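Local coordinates for regulatory protein SWI6 (Saccharomyces cerevisiae, PDB 1SW6) that takes part in cell-cycle-dependent transcription as the subunit shared by the SBF and MBF complexes, represented here by its ankyrin-repeat domain, at residues Ala142-Val147 with Phe183-Asp188; Pro192-Glu197 with Met229-Lys234; Asn288-Leu293 with Ser297-Leu302. All coordinates share one frame; numbering follows the deposited sequence.

Interaction 1: residues Ala142-Val147 with Phe183-Asp188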
loop_
_atom_site.group_PDB
_atom_site.type_symbol
_atom_site.label_atom_id
_atom_site.label_comp_id
_atom_site.label_asym_id
_atom_site.label_seq_id
_atom_site.Cartn_x
_atom_site.Cartn_y
_atom_site.Cartn_z
ATOM N N ALA A 142 -10.173 7.091 1.154
ATOM C CA ALA A 142 -11.341 7.863 1.554
ATOM C C ALA A 142 -11.685 9.017 0.614
ATOM O O ALA A 142 -12.275 10.016 1.047
ATOM C CB ALA A 142 -11.169 8.391 2.978
ATOM N N ASN A 143 -11.331 8.901 -0.663
ATOM C CA ASN A 143 -11.688 9.977 -1.585
ATOM C C ASN A 143 -13.119 9.760 -2.059
ATOM O O ASN A 143 -13.356 9.324 -3.188
ATOM C CB ASN A 143 -10.767 10.021 -2.799
ATOM C CG ASN A 143 -10.904 11.327 -3.567
ATOM O OD1 ASN A 143 -12.016 11.766 -3.876
ATOM N ND2 ASN A 143 -9.778 11.959 -3.863
ATOM N N LEU A 144 -14.068 10.078 -1.186
ATOM C CA LEU A 144 -15.485 9.910 -1.471
ATOM C C LEU A 144 -15.946 10.496 -2.801
ATOM O O LEU A 144 -16.636 9.834 -3.563
ATOM C CB LEU A 144 -16.309 10.519 -0.329
ATOM C CG LEU A 144 -17.839 10.450 -0.416
ATOM C CD1 LEU A 144 -18.301 9.012 -0.533
ATOM C CD2 LEU A 144 -18.434 11.102 0.825
ATOM N N GLU A 145 -15.573 11.735 -3.077
ATOM C CA GLU A 145 -16.003 12.382 -4.310
ATOM C C GLU A 145 -15.609 11.620 -5.552
ATOM O O GLU A 145 -16.426 11.401 -6.449
ATOM C CB GLU A 145 -15.450 13.800 -4.395
ATOM C CG GLU A 145 -16.494 14.791 -4.865
ATOM C CD GLU A 145 -17.692 14.827 -3.934
ATOM O OE1 GLU A 145 -18.738 15.381 -4.341
ATOM O OE2 GLU A 145 -17.584 14.304 -2.795
ATOM N N LEU A 146 -14.354 11.212 -5.631
ATOM C CA LEU A 146 -13.948 10.466 -6.806
ATOM C C LEU A 146 -14.651 9.101 -6.881
ATOM O O LEU A 146 -14.980 8.626 -7.973
ATOM C CB LEU A 146 -12.432 10.333 -6.832
ATOM C CG LEU A 146 -11.778 11.303 -7.819
ATOM C CD1 LEU A 146 -12.492 12.656 -7.812
ATOM C CD2 LEU A 146 -10.310 11.456 -7.461
ATOM N N VAL A 147 -14.902 8.473 -5.733
ATOM C CA VAL A 147 -15.595 7.185 -5.736
ATOM C C VAL A 147 -16.987 7.329 -6.356
ATOM O O VAL A 147 -17.405 6.503 -7.170
ATOM C CB VAL A 147 -15.747 6.604 -4.311
ATOM C CG1 VAL A 147 -16.794 5.478 -4.310
ATOM C CG2 VAL A 147 -14.409 6.038 -3.839
ATOM N N PHE A 183 -16.998 7.481 5.985
ATOM C CA PHE A 183 -17.557 6.129 5.964
ATOM C C PHE A 183 -19.068 5.998 5.809
ATOM O O PHE A 183 -19.533 5.243 4.950
ATOM C CB PHE A 183 -17.119 5.341 7.200
ATOM C CG PHE A 183 -17.365 3.862 7.084
ATOM C CD1 PHE A 183 -16.754 3.116 6.072
ATOM C CD2 PHE A 183 -18.196 3.209 7.983
ATOM C CE1 PHE A 183 -16.968 1.741 5.964
ATOM C CE2 PHE A 183 -18.416 1.830 7.881
ATOM C CZ PHE A 183 -17.798 1.098 6.869
ATOM N N GLU A 184 -19.840 6.707 6.628
ATOM C CA GLU A 184 -21.284 6.588 6.535
ATOM C C GLU A 184 -21.802 7.022 5.175
ATOM O O GLU A 184 -22.691 6.373 4.617
ATOM C CB GLU A 184 -21.980 7.372 7.655
ATOM C CG GLU A 184 -23.508 7.210 7.644
ATOM C CD GLU A 184 -24.145 7.440 9.012
ATOM O OE1 GLU A 184 -23.495 8.047 9.888
ATOM O OE2 GLU A 184 -25.301 7.018 9.211
ATOM N N ALA A 185 -21.247 8.106 4.631
ATOM C CA ALA A 185 -21.673 8.575 3.314
ATOM C C ALA A 185 -21.224 7.567 2.257
ATOM O O ALA A 185 -21.911 7.353 1.252
ATOM C CB ALA A 185 -21.066 9.955 3.016
ATOM N N LEU A 186 -20.071 6.945 2.485
ATOM C CA LEU A 186 -19.550 5.942 1.540
ATOM C C LEU A 186 -20.498 4.739 1.368
ATOM O O LEU A 186 -20.613 4.163 0.285
ATOM C CB LEU A 186 -18.191 5.435 2.015
ATOM C CG LEU A 186 -17.452 4.473 1.080
ATOM C CD1 LEU A 186 -17.012 5.206 -0.183
ATOM C CD2 LEU A 186 -16.230 3.913 1.810
ATOM N N LEU A 187 -21.172 4.354 2.440
ATOM C CA LEU A 187 -22.078 3.223 2.369
ATOM C C LEU A 187 -23.230 3.471 1.392
ATOM O O LEU A 187 -23.742 2.530 0.797
ATOM C CB LEU A 187 -22.608 2.888 3.771
ATOM C CG LEU A 187 -21.525 2.338 4.717
ATOM C CD1 LEU A 187 -22.089 2.110 6.113
ATOM C CD2 LEU A 187 -20.975 1.030 4.144
ATOM N N ASP A 188 -23.643 4.725 1.212
ATOM C CA ASP A 188 -24.737 4.997 0.271
ATOM C C ASP A 188 -24.366 4.573 -1.143
ATOM O O ASP A 188 -25.241 4.190 -1.933
ATOM C CB ASP A 188 -25.132 6.480 0.265
ATOM C CG ASP A 188 -25.884 6.895 1.520
ATOM O OD1 ASP A 188 -26.280 6.004 2.321
ATOM O OD2 ASP A 188 -26.083 8.115 1.700
#
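L144 forks against the helix 183-190, and its two methyls take different partners. CG trans to its backbone N (chi1 -180°) carries both methyls to the second helix. CD2 presses on CB of A185 at 3.6 Å. CD1 passes over the backbone of the next residue, 3.9 Å from CA of L186, and also meets that leucine's CD1 at 4.0 Å. The side chains of L144 and L186 slide past one another in opposite directions. V147, one helical turn after L144, crosses L186 at about a right angle and brings CG1 to 4.1 Å from L186 CD1. That single methyl of L186 therefore touches both residues of the first segment that carry the contact. No hydrogen bond joins the segments; the 163 Å² buried between them comes with apolar contacts alone.

The start of the first helix is fixed locally. A142, with positive phi, is the C-prime residue of a Schellman motif ending helix 134-140, and N143 is the N-cap of the next helix. N143 OD1 receives L146 N at 3.0 Å in a fairly straight bond (163° at the hydrogen), with the donor tilted 35° from the carbonyl plane. L186 and V147 also touch T139 of helix 134-140. A helix of ANK 1 thus packs through L144 and V147 against a helix of ANK 2, as expected for the stacked consecutive repeats of an ankyrin domain.

Interaction 2: residues Pro192-Glu197 with Met229-Lys234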
loop_
_atom_site.group_PDB
_atom_site.type_symbol
_atom_site.label_atom_id
_atom_site.label_comp_id
_atom_site.label_asym_id
_atom_site.label_seq_id
_atom_site.Cartn_x
_atom_site.Cartn_y
_atom_site.Cartn_z
ATOM N N PRO A 192 -23.656 -2.285 -1.942
ATOM C CA PRO A 192 -23.743 -3.585 -2.616
ATOM C C PRO A 192 -22.608 -4.523 -2.201
ATOM O O PRO A 192 -22.771 -5.734 -2.233
ATOM C CB PRO A 192 -23.673 -3.216 -4.097
ATOM C CG PRO A 192 -24.332 -1.853 -4.135
ATOM C CD PRO A 192 -23.744 -1.180 -2.920
ATOM N N CYS A 193 -21.464 -3.960 -1.809
ATOM C CA CYS A 193 -20.316 -4.764 -1.389
ATOM C C CYS A 193 -20.559 -5.482 -0.062
ATOM O O CYS A 193 -19.900 -6.467 0.245
ATOM C CB CYS A 193 -19.065 -3.886 -1.243
ATOM S SG CYS A 193 -18.574 -2.974 -2.730
ATOM N N LEU A 194 -21.503 -4.985 0.727
ATOM C CA LEU A 194 -21.801 -5.598 2.018
ATOM C C LEU A 194 -22.175 -7.072 1.913
ATOM O O LEU A 194 -22.027 -7.815 2.877
ATOM C CB LEU A 194 -22.944 -4.854 2.707
ATOM C CG LEU A 194 -22.644 -3.424 3.124
ATOM C CD1 LEU A 194 -23.911 -2.770 3.659
ATOM C CD2 LEU A 194 -21.542 -3.439 4.185
ATOM N N ILE A 195 -22.665 -7.505 0.756
ATOM C CA ILE A 195 -23.049 -8.908 0.624
ATOM C C ILE A 195 -21.937 -9.793 0.072
ATOM O O ILE A 195 -22.129 -10.995 -0.112
ATOM C CB ILE A 195 -24.292 -9.073 -0.273
ATOM C CG1 ILE A 195 -23.921 -8.837 -1.737
ATOM C CG2 ILE A 195 -25.386 -8.112 0.186
ATOM C CD1 ILE A 195 -25.002 -9.258 -2.704
ATOM N N LEU A 196 -20.767 -9.207 -0.160
ATOM C CA LEU A 196 -19.632 -9.940 -0.709
ATOM C C LEU A 196 -18.667 -10.559 0.318
ATOM O O LEU A 196 -18.354 -9.951 1.342
ATOM C CB LEU A 196 -18.835 -9.011 -1.634
ATOM C CG LEU A 196 -19.602 -8.269 -2.730
ATOM C CD1 LEU A 196 -18.662 -7.313 -3.487
ATOM C CD2 LEU A 196 -20.211 -9.292 -3.679
ATOM N N GLU A 197 -18.196 -11.774 0.027
ATOM C CA GLU A 197 -17.215 -12.464 0.868
ATOM C C GLU A 197 -15.984 -12.674 -0.016
ATOM O O GLU A 197 -16.112 -12.825 -1.229
ATOM C CB GLU A 197 -17.737 -13.825 1.352
ATOM C CG GLU A 197 -18.070 -14.815 0.245
ATOM C CD GLU A 197 -18.591 -16.141 0.784
ATOM O OE1 GLU A 197 -18.846 -17.062 -0.021
ATOM O OE2 GLU A 197 -18.747 -16.265 2.017
ATOM N N MET A 229 -23.879 -0.666 11.489
ATOM C CA MET A 229 -25.136 -1.088 12.110
ATOM C C MET A 229 -26.165 0.053 12.076
ATOM O O MET A 229 -27.320 -0.157 11.709
ATOM C CB MET A 229 -24.897 -1.555 13.545
ATOM C CG MET A 229 -24.060 -2.833 13.659
ATOM S SD MET A 229 -24.789 -4.245 12.763
ATOM C CE MET A 229 -26.243 -4.536 13.799
ATOM N N GLY A 230 -25.744 1.261 12.444
ATOM C CA GLY A 230 -26.658 2.388 12.404
ATOM C C GLY A 230 -27.184 2.639 10.995
ATOM O O GLY A 230 -28.374 2.924 10.802
ATOM N N TRP A 231 -26.302 2.521 10.003
ATOM C CA TRP A 231 -26.680 2.746 8.603
ATOM C C TRP A 231 -27.778 1.780 8.163
ATOM O O TRP A 231 -28.726 2.172 7.475
ATOM C CB TRP A 231 -25.466 2.571 7.676
ATOM C CG TRP A 231 -25.760 2.881 6.210
ATOM C CD1 TRP A 231 -25.665 4.098 5.588
ATOM C CD2 TRP A 231 -26.206 1.957 5.211
ATOM N NE1 TRP A 231 -26.023 3.982 4.263
ATOM C CE2 TRP A 231 -26.360 2.679 4.008
ATOM C CE3 TRP A 231 -26.489 0.584 5.215
ATOM C CZ2 TRP A 231 -26.784 2.075 2.818
ATOM C CZ3 TRP A 231 -26.911 -0.020 4.030
ATOM C CH2 TRP A 231 -27.055 0.731 2.847
ATOM N N ILE A 232 -27.646 0.514 8.556
ATOM C CA ILE A 232 -28.628 -0.474 8.177
ATOM C C ILE A 232 -30.006 -0.111 8.741
ATOM O O ILE A 232 -30.994 -0.170 8.023
ATOM C CB ILE A 232 -28.212 -1.908 8.635
ATOM C CG1 ILE A 232 -27.571 -2.688 7.476
ATOM C CG2 ILE A 232 -29.430 -2.703 9.031
ATOM C CD1 ILE A 232 -26.295 -2.111 6.960
ATOM N N VAL A 233 -30.070 0.286 10.009
ATOM C CA VAL A 233 -31.361 0.625 10.618
ATOM C C VAL A 233 -31.912 1.992 10.203
ATOM O O VAL A 233 -33.126 2.169 10.108
ATOM C CB VAL A 233 -31.304 0.540 12.175
ATOM C CG1 VAL A 233 -31.065 -0.893 12.605
ATOM C CG2 VAL A 233 -30.175 1.419 12.719
ATOM N N LYS A 234 -31.036 2.954 9.931
ATOM C CA LYS A 234 -31.502 4.279 9.529
ATOM C C LYS A 234 -31.945 4.393 8.066
ATOM O O LYS A 234 -32.765 5.247 7.734
ATOM C CB LYS A 234 -30.429 5.331 9.817
ATOM C CG LYS A 234 -30.019 5.393 11.282
ATOM C CD LYS A 234 -29.181 6.617 11.605
ATOM C CE LYS A 234 -27.897 6.677 10.795
ATOM N NZ LYS A 234 -27.141 7.954 11.048
#
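L194 carries the first segment's whole share of this apolar contact, through one methyl. CD1 lies 4.1 Å from CZ3 of W231 and equally far from CD1 of I232. With CG trans to its carbonyl carbon (chi1 -66°), L194 extends toward the helix 218-234. I232 answers it tip to tip, whereas W231 is approached at a slant, its indole reaching across with the six-membered ring foremost. The I232 methyl CD1 borders the edge of the W231 ring, in its plane, and L194 CD1 touches both of these neighbouring groups. The segments stay well apart: their nearest CA atoms, in L194 and I232, are 10.5 Å from each other, and only 69 Å² is buried. Long side chains span this gap, and all three are buried in the protein.

L194 lies near the end of ANK 2 and the helix in ANK 3, so the contact joins consecutive ankyrin repeats. ANK 3 spans 86 residues, far longer than the roughly 33 of a canonical repeat.

Polar bonds lead from the helix to other parts of the fold. The other end of the indole is used by W231 NE1, which bonds to D188 OD1 of helix 183-190, and K234 NZ makes a salt bridge with E184 OE2 of the same helix. Within the first segment, L196 N bonds to C193 O at 2.9 Å just where strand 196-197 begins, and this strand pairs in parallel with strand 46-47, backbone bonds joining I195 and E197 to M46.

Interaction 3: residues Asn288-Leu293 with Ser297-Leu302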
loop_
_atom_site.group_PDB
_atom_site.type_symbol
_atom_site.label_atom_id
_atom_site.label_comp_id
_atom_site.label_asym_id
_atom_site.label_seq_id
_atom_site.Cartn_x
_atom_site.Cartn_y
_atom_site.Cartn_z
ATOM N N ASN A 288 -15.257 -14.729 17.076
ATOM C CA ASN A 288 -14.223 -15.692 17.459
ATOM C C ASN A 288 -12.825 -15.143 17.157
ATOM O O ASN A 288 -11.881 -15.396 17.900
ATOM C CB ASN A 288 -14.439 -17.032 16.740
ATOM C CG ASN A 288 -13.970 -18.225 17.581
ATOM O OD1 ASN A 288 -13.360 -18.046 18.632
ATOM N ND2 ASN A 288 -14.252 -19.443 17.115
ATOM N N ILE A 289 -12.695 -14.399 16.059
ATOM C CA ILE A 289 -11.427 -13.776 15.687
ATOM C C ILE A 289 -11.142 -12.688 16.719
ATOM O O ILE A 289 -10.003 -12.496 17.155
ATOM C CB ILE A 289 -11.519 -13.115 14.288
ATOM C CG1 ILE A 289 -11.513 -14.195 13.198
ATOM C CG2 ILE A 289 -10.386 -12.100 14.103
ATOM C CD1 ILE A 289 -11.807 -13.670 11.809
ATOM N N ALA A 290 -12.192 -11.984 17.117
ATOM C CA ALA A 290 -12.070 -10.910 18.088
ATOM C C ALA A 290 -11.699 -11.417 19.484
ATOM O O ALA A 290 -10.933 -10.774 20.194
ATOM C CB ALA A 290 -13.386 -10.112 18.152
ATOM N N ALA A 291 -12.259 -12.555 19.884
ATOM C CA ALA A 291 -11.971 -13.111 21.205
ATOM C C ALA A 291 -10.492 -13.460 21.313
ATOM O O ALA A 291 -9.888 -13.318 22.373
ATOM C CB ALA A 291 -12.829 -14.356 21.456
ATOM N N ARG A 292 -9.917 -13.913 20.204
ATOM C CA ARG A 292 -8.507 -14.278 20.162
ATOM C C ARG A 292 -7.574 -13.069 20.186
ATOM O O ARG A 292 -6.447 -13.164 20.678
ATOM C CB ARG A 292 -8.227 -15.119 18.919
ATOM C CG ARG A 292 -8.088 -16.595 19.198
ATOM C CD ARG A 292 -7.937 -17.356 17.909
ATOM N NE ARG A 292 -9.234 -17.636 17.306
ATOM C CZ ARG A 292 -9.510 -17.496 16.015
ATOM N NH1 ARG A 292 -8.580 -17.071 15.168
ATOM N NH2 ARG A 292 -10.724 -17.781 15.573
ATOM N N LEU A 293 -8.037 -11.937 19.653
ATOM C CA LEU A 293 -7.229 -10.717 19.639
ATOM C C LEU A 293 -7.115 -10.141 21.051
ATOM O O LEU A 293 -6.127 -9.486 21.392
ATOM C CB LEU A 293 -7.840 -9.674 18.697
ATOM C CG LEU A 293 -8.006 -10.072 17.226
ATOM C CD1 LEU A 293 -8.585 -8.898 16.459
ATOM C CD2 LEU A 293 -6.664 -10.473 16.627
ATOM N N SER A 297 -12.868 -4.188 23.945
ATOM C CA SER A 297 -13.759 -3.156 23.439
ATOM C C SER A 297 -14.695 -3.645 22.329
ATOM O O SER A 297 -15.910 -3.535 22.449
ATOM C CB SER A 297 -12.937 -1.971 22.931
ATOM O OG SER A 297 -13.755 -1.061 22.213
ATOM N N ILE A 298 -14.128 -4.191 21.255
ATOM C CA ILE A 298 -14.935 -4.655 20.139
ATOM C C ILE A 298 -15.630 -5.995 20.427
ATOM O O ILE A 298 -16.639 -6.321 19.808
ATOM C CB ILE A 298 -14.081 -4.700 18.837
ATOM C CG1 ILE A 298 -14.995 -4.638 17.616
ATOM C CG2 ILE A 298 -13.213 -5.941 18.806
ATOM C CD1 ILE A 298 -14.275 -4.260 16.350
ATOM N N VAL A 299 -15.108 -6.759 21.386
ATOM C CA VAL A 299 -15.733 -8.024 21.764
ATOM C C VAL A 299 -17.098 -7.711 22.391
ATOM O O VAL A 299 -18.108 -8.330 22.049
ATOM C CB VAL A 299 -14.900 -8.787 22.812
ATOM C CG1 VAL A 299 -15.714 -9.961 23.366
ATOM C CG2 VAL A 299 -13.607 -9.271 22.195
ATOM N N ASP A 300 -17.119 -6.755 23.316
ATOM C CA ASP A 300 -18.359 -6.367 23.981
ATOM C C ASP A 300 -19.346 -5.729 23.013
ATOM O O ASP A 300 -20.540 -5.990 23.092
ATOM C CB ASP A 300 -18.074 -5.404 25.136
ATOM C CG ASP A 300 -17.429 -6.097 26.333
ATOM O OD1 ASP A 300 -17.064 -5.386 27.296
ATOM O OD2 ASP A 300 -17.286 -7.347 26.316
ATOM N N ALA A 301 -18.854 -4.893 22.101
ATOM C CA ALA A 301 -19.746 -4.256 21.131
ATOM C C ALA A 301 -20.471 -5.338 20.320
ATOM O O ALA A 301 -21.692 -5.281 20.145
ATOM C CB ALA A 301 -18.961 -3.350 20.213
ATOM N N LEU A 302 -19.715 -6.328 19.842
ATOM C CA LEU A 302 -20.288 -7.423 19.063
ATOM C C LEU A 302 -21.270 -8.271 19.869
ATOM O O LEU A 302 -22.293 -8.715 19.339
ATOM C CB LEU A 302 -19.193 -8.345 18.531
ATOM C CG LEU A 302 -18.378 -7.919 17.316
ATOM C CD1 LEU A 302 -17.296 -8.953 17.085
ATOM C CD2 LEU A 302 -19.287 -7.782 16.088
#
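Facing the helix 296-304 across a short turn, A290 and A291 supply the first segment's side of this contact. The two short helical segments are roughly antiparallel, at 150° between their N-to-C directions, and their axes approach to 9.1 Å.

Earlier in the segment, N288 and I289 turn to other neighbours: N288 ND2 bonds to the backbone O of L317, and I289 packs on H206, I209 and I210 of helix 204-212. A290 then points at the partner helix. Its CB has I298 CG2 at 4.2 Å, V299 CG2 at 4.1 Å and L302 CD1 at 4.2 Å, and thus rests among three larger side chains. V299 reaches further, putting CG2 3.7 Å from A290 O; that methyl is trans to V299's own carbonyl carbon while CG1 lies trans to the backbone N (chi1 169°). A291 adds its backbone, with N at 4.2 Å from V299 CG2, while its side chain touches F322.

Both helices belong to ANK 4 and form the antiparallel helix pair of an ankyrin repeat. Since no hydrogen bond crosses between the segments, their 152 Å² interface rests on van der Waals contact, mostly between apolar groups, with V299 CG2 also against the A290 carbonyl; the small side chain of A290 is consistent with V299 coming so close to the backbone.

Overall arrangement
All three contacts are apolar across their segments, with no hydrogen bond from one segment to its partner, but they serve different levels of the ankyrin stack. Interaction 3 is internal to one repeat and joins sequence-adjacent helices, whereas interactions 1 and 2 each join consecutive repeats, ANK 1 to ANK 2 and ANK 2 to ANK 3. Interactions 2 and 3 are buried; interaction 1 is only partly so. In interaction 3 an alanine sits at the closest CA pair, while in interaction 2 long side chains bridge a wide gap. Interactions 1 and 2 touch through polar links between helices 183-190 and 218-234; interaction 3 stands apart, its centre about 20 Å from that of interaction 2.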